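Local atomic coordinates of uridylate-specific endoribonuclease nsp11 (Prrsv 16244b, PDB entry 5EYI), a protein that probably cleaves the 5'-polyuridine tracts of viral RNA as an endoribonuclease, helping the virus to escape host sensors of double-stranded RNA. Residues Y62-I67 and L100-F105; I67-M72 and V84-L89. The protein carries 1 engineered substitution. All blocks are in the same frame, centred on the assembly; numbering follows the deposited sequence.

Interaction 1. Residues Y62-I67 and L100-F105; sequences YSRACI and LPETVF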
# COMPACT_ATOMS: atom_id res chain seq x y z
N TYR A 62 28.44 5.56 -15.01
CA TYR A 62 27.02 5.70 -14.79
C TYR A 62 26.23 4.68 -15.61
O TYR A 62 25.00 4.75 -15.64
CB TYR A 62 26.57 7.12 -15.17
CG TYR A 62 27.13 8.26 -14.33
CD1 TYR A 62 27.48 8.10 -12.98
CD2 TYR A 62 27.25 9.54 -14.89
CE1 TYR A 62 27.96 9.16 -12.23
CE2 TYR A 62 27.73 10.61 -14.15
CZ TYR A 62 28.09 10.42 -12.82
OH TYR A 62 28.56 11.49 -12.09
N SER A 63 26.92 3.76 -16.29
CA SER A 63 26.27 2.59 -16.87
C SER A 63 25.59 1.82 -15.76
O SER A 63 26.21 1.49 -14.75
CB SER A 63 27.27 1.68 -17.59
OG SER A 63 27.76 2.29 -18.75
N ARG A 64 24.30 1.57 -15.94
CA ARG A 64 23.46 0.88 -14.98
C ARG A 64 23.30 -0.55 -15.48
O ARG A 64 22.81 -0.77 -16.60
CB ARG A 64 22.10 1.59 -14.88
CG ARG A 64 20.96 0.81 -14.24
CD ARG A 64 21.15 0.63 -12.76
NE ARG A 64 21.15 1.92 -12.08
CZ ARG A 64 21.59 2.13 -10.85
NH1 ARG A 64 22.07 1.12 -10.12
NH2 ARG A 64 21.56 3.35 -10.34
N ALA A 65 23.70 -1.52 -14.65
CA ALA A 65 23.49 -2.93 -14.92
C ALA A 65 22.00 -3.27 -14.76
O ALA A 65 21.43 -3.06 -13.70
CB ALA A 65 24.32 -3.78 -13.96
N CYS A 66 21.39 -3.79 -15.82
CA CYS A 66 19.97 -4.16 -15.78
C CYS A 66 19.85 -5.66 -15.54
O CYS A 66 19.86 -6.46 -16.47
CB CYS A 66 19.27 -3.71 -17.05
SG CYS A 66 19.40 -1.92 -17.27
N ILE A 67 19.72 -6.01 -14.26
CA ILE A 67 19.84 -7.38 -13.78
C ILE A 67 18.50 -8.11 -13.82
O ILE A 67 17.52 -7.64 -13.26
CB ILE A 67 20.40 -7.43 -12.34
CG1 ILE A 67 21.78 -6.74 -12.28
CG2 ILE A 67 20.52 -8.87 -11.86
CD1 ILE A 67 22.25 -6.36 -10.88
N LEU A 100 21.50 7.09 -13.52
CA LEU A 100 20.18 6.47 -13.62
C LEU A 100 19.75 6.01 -12.24
O LEU A 100 20.58 5.58 -11.45
CB LEU A 100 20.20 5.28 -14.59
CG LEU A 100 20.15 5.62 -16.08
CD1 LEU A 100 20.50 4.39 -16.90
CD2 LEU A 100 18.79 6.16 -16.49
N PRO A 101 18.44 6.09 -11.94
CA PRO A 101 17.95 5.62 -10.64
C PRO A 101 17.88 4.10 -10.54
O PRO A 101 18.06 3.39 -11.53
CB PRO A 101 16.55 6.24 -10.56
CG PRO A 101 16.12 6.37 -11.97
CD PRO A 101 17.36 6.69 -12.75
N GLU A 102 17.62 3.62 -9.33
CA GLU A 102 17.47 2.20 -9.07
C GLU A 102 16.07 1.78 -9.48
O GLU A 102 15.11 2.53 -9.28
CB GLU A 102 17.66 1.90 -7.57
CG GLU A 102 19.00 2.31 -6.97
CD GLU A 102 20.12 1.31 -7.21
OE1 GLU A 102 21.30 1.74 -7.19
OE2 GLU A 102 19.85 0.10 -7.39
N THR A 103 15.94 0.58 -10.04
CA THR A 103 14.63 0.05 -10.45
C THR A 103 14.62 -1.47 -10.43
O THR A 103 15.66 -2.09 -10.55
CB THR A 103 14.23 0.55 -11.86
OG1 THR A 103 12.90 0.12 -12.18
CG2 THR A 103 15.17 0.04 -12.93
N VAL A 104 13.43 -2.05 -10.28
CA VAL A 104 13.24 -3.46 -10.61
C VAL A 104 12.85 -3.55 -12.09
O VAL A 104 12.44 -2.55 -12.70
CB VAL A 104 12.23 -4.20 -9.67
CG1 VAL A 104 12.64 -4.01 -8.22
CG2 VAL A 104 10.80 -3.74 -9.85
N PHE A 105 12.99 -4.74 -12.65
CA PHE A 105 12.79 -4.95 -14.08
C PHE A 105 11.75 -6.01 -14.36
O PHE A 105 11.66 -7.01 -13.67
CB PHE A 105 14.12 -5.30 -14.75
CG PHE A 105 15.06 -4.14 -14.86
CD1 PHE A 105 14.90 -3.21 -15.88
CD2 PHE A 105 16.08 -3.95 -13.95
CE1 PHE A 105 15.74 -2.12 -15.99
CE2 PHE A 105 16.93 -2.86 -14.04
CZ PHE A 105 16.76 -1.95 -15.07
O HOH W 1 23.55 5.19 -13.43
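Arg64 leaves its strand with CG anti to the backbone N (chi1 163°) and then bends at both chi2 and chi3, which folds the guanidinium over the extended run 100-105 and delivers it to Leu100 and Glu102. NH2 donates a nearly straight bond to Leu100 O at 2.7 Å; the oxygen lies in the guanidinium plane, although the donor is tilted from the plane of the carbonyl. Glu102 leaves its backbone away from the strand, and the bend at its chi2 turns the carboxylate back, so that OE1 stands 3.1 Å from Arg64 NH1. As a hydrogen bond this salt bridge is weak, with an N-H...O angle of 132°; the guanidinium and carboxylate planes stand 70° apart. Nearer the backbone, Leu100 CD1 packs on Arg64 CB at 3.8 Å. Beside them a water bridges the main chain, donating to Tyr62 O and accepting from Leu100 N.

At the far end Cys66 CB sits over one face of the Phe105 ring, toward its rim, in a CH-pi contact. The sulfur approaches obliquely, with SG 3.4 Å from Phe105 CZ. Phe207 meets the same phenylalanine ring, and Leu89 of strand 85-93 touches both Cys66 and Leu100. The contact thus lays the segment after strand 96-98, which leads into the NendoU part of the chain, along strand 64-67 of the N-terminal domain's sheet. Side chains and a water join the two segments: an arginine gripped by one near-straight bond to a carbonyl and, more loosely, by an exposed carboxylate, and a buried sulfur-aromatic contact.

Interaction 2. Residues I67-M72 and V84-L89; sequences IGAGYM and VVSYYL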
# COMPACT_ATOMS: atom_id res chain seq x y z
N ILE A 67 19.72 -6.01 -14.26
CA ILE A 67 19.84 -7.38 -13.78
C ILE A 67 18.50 -8.11 -13.82
O ILE A 67 17.52 -7.64 -13.26
CB ILE A 67 20.40 -7.43 -12.34
CG1 ILE A 67 21.78 -6.74 -12.28
CG2 ILE A 67 20.52 -8.87 -11.86
CD1 ILE A 67 22.25 -6.36 -10.88
N GLY A 68 18.48 -9.27 -14.47
CA GLY A 68 17.26 -10.09 -14.56
C GLY A 68 16.15 -9.56 -15.46
O GLY A 68 15.02 -10.03 -15.38
N ALA A 69 16.47 -8.60 -16.32
CA ALA A 69 15.47 -7.97 -17.15
C ALA A 69 15.27 -8.79 -18.41
O ALA A 69 16.20 -9.39 -18.93
CB ALA A 69 15.91 -6.56 -17.52
N GLY A 70 14.04 -8.81 -18.91
CA GLY A 70 13.79 -9.32 -20.25
C GLY A 70 14.56 -8.46 -21.23
O GLY A 70 14.88 -7.31 -20.93
N TYR A 71 14.90 -9.03 -22.37
CA TYR A 71 15.73 -8.31 -23.34
C TYR A 71 15.52 -8.86 -24.72
O TYR A 71 14.94 -9.93 -24.90
CB TYR A 71 17.21 -8.39 -22.95
CG TYR A 71 17.83 -9.78 -22.99
CD1 TYR A 71 18.54 -10.21 -24.10
CD2 TYR A 71 17.69 -10.65 -21.92
CE1 TYR A 71 19.10 -11.48 -24.16
CE2 TYR A 71 18.25 -11.93 -21.96
CZ TYR A 71 18.96 -12.33 -23.08
OH TYR A 71 19.52 -13.58 -23.13
N MET A 72 16.00 -8.11 -25.69
CA MET A 72 15.92 -8.48 -27.09
C MET A 72 17.29 -8.52 -27.76
O MET A 72 18.18 -7.73 -27.42
CB MET A 72 15.00 -7.51 -27.84
CG MET A 72 13.58 -7.52 -27.30
SD MET A 72 12.37 -6.61 -28.29
CE MET A 72 12.36 -7.54 -29.82
N VAL A 84 21.60 -12.25 -13.17
CA VAL A 84 22.48 -12.10 -14.32
C VAL A 84 22.14 -10.79 -15.02
O VAL A 84 20.97 -10.47 -15.21
CB VAL A 84 22.31 -13.25 -15.33
CG1 VAL A 84 23.29 -13.10 -16.49
CG2 VAL A 84 22.48 -14.62 -14.65
N VAL A 85 23.18 -10.05 -15.41
CA VAL A 85 23.01 -8.78 -16.13
C VAL A 85 22.53 -9.07 -17.54
O VAL A 85 23.18 -9.81 -18.27
CB VAL A 85 24.34 -8.00 -16.21
CG1 VAL A 85 24.18 -6.72 -17.05
CG2 VAL A 85 24.87 -7.66 -14.82
N SER A 86 21.38 -8.49 -17.92
CA SER A 86 20.84 -8.68 -19.27
C SER A 86 21.51 -7.72 -20.25
O SER A 86 21.85 -8.11 -21.36
CB SER A 86 19.32 -8.48 -19.27
OG SER A 86 18.72 -9.31 -18.31
N TYR A 87 21.69 -6.48 -19.82
CA TYR A 87 22.36 -5.42 -20.60
C TYR A 87 22.68 -4.27 -19.65
O TYR A 87 22.17 -4.24 -18.53
CB TYR A 87 21.47 -4.93 -21.77
CG TYR A 87 20.07 -4.53 -21.34
CD1 TYR A 87 19.03 -5.46 -21.35
CD2 TYR A 87 19.80 -3.25 -20.88
CE1 TYR A 87 17.76 -5.11 -20.92
CE2 TYR A 87 18.52 -2.90 -20.45
CZ TYR A 87 17.51 -3.84 -20.47
OH TYR A 87 16.24 -3.49 -20.04
N TYR A 88 23.52 -3.34 -20.09
CA TYR A 88 23.78 -2.08 -19.39
C TYR A 88 23.06 -0.97 -20.13
O TYR A 88 22.93 -1.02 -21.34
CB TYR A 88 25.28 -1.76 -19.36
CG TYR A 88 26.03 -2.64 -18.40
CD1 TYR A 88 26.50 -3.89 -18.80
CD2 TYR A 88 26.26 -2.24 -17.09
CE1 TYR A 88 27.16 -4.71 -17.93
CE2 TYR A 88 26.92 -3.06 -16.20
CZ TYR A 88 27.37 -4.29 -16.63
OH TYR A 88 28.03 -5.11 -15.75
N LEU A 89 22.61 0.04 -19.38
CA LEU A 89 22.04 1.25 -19.96
C LEU A 89 22.86 2.45 -19.54
O LEU A 89 23.21 2.60 -18.37
CB LEU A 89 20.59 1.46 -19.52
CG LEU A 89 19.52 0.60 -20.19
CD1 LEU A 89 18.15 1.03 -19.69
CD2 LEU A 89 19.58 0.65 -21.71
O HOH W 2 14.11 -4.81 -20.65
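Tyr71 and Tyr87 meet at an edge: the CB of Tyr71 comes up near the plane of the Tyr87 ring, 3.8 Å from Tyr87 CD1, and the contact is made by this CB, not by the Tyr71 ring. Both tyrosines hold CG between the backbone N and the carbonyl carbon (chi1 65° in Tyr71, 52° in Tyr87), a rotamer that brings the Tyr87 ring back beside the loop 68-70. Gly70 O also lies at the edge of this ring, and Ala69 CB approaches it obliquely. A water donates to Gly70 O and is hydrogen-bonded to Tyr87 OH at 2.6 Å, tying the phenol to the loop.

Ser86 holds the same loop by a second route. Its OG, beside its own backbone N, donates to Ala69 O at 2.6 Å, in the carbonyl plane and on a lone pair, while Ser86 CB rests obliquely against Tyr71 CD2 at 3.8 Å. These contacts form where strand 64-67 leaves the mixed sheet of the N-terminal domain. Ile67 and Val85 form an antiparallel non-hydrogen-bonded pair between strands 64-67 and 85-93; on the face they share the side chains cross at a slant, with Ile67 CG1 4.1 Å from Val85 CG2. Gly68 N then donates to Val84 O at 2.9 Å, and the chain turns away through the positive phi of Gly68 toward strand 71-73, which belongs to a separate three-stranded sheet. There the Tyr71 ring meets Phe78 at a shallow angle, and its hydroxyl is hydrogen-bonded to a bound 2-(2-methoxyethoxy)ethanol, probably from the crystallisation liquor.

The two interactions share Ile67, and their centres are 9 Å apart. Strand pairing joins them directly: Arg64 N lies 2.9 Å from Leu89 O and Cys66 N lies 2.9 Å from Tyr87 O, both probable hydrogen bonds. Phe105 CB also packs 3.5 Å from Ala69 CB. Strand 64-67 thus serves both: its backbone pairs with strand 85-93, while Arg64 and Cys66 reach segment 100-105. Both contacts lie away from the predicted active-site positions. Interaction 2 supplies Tyr71, Val84, Val85 and Ser86 to the pocket of the bound 2-(2-methoxyethoxy)ethanol, which Ser5, Leu56 and Val73 complete; the side chain of Tyr71 comes within about 3 Å of the ligand.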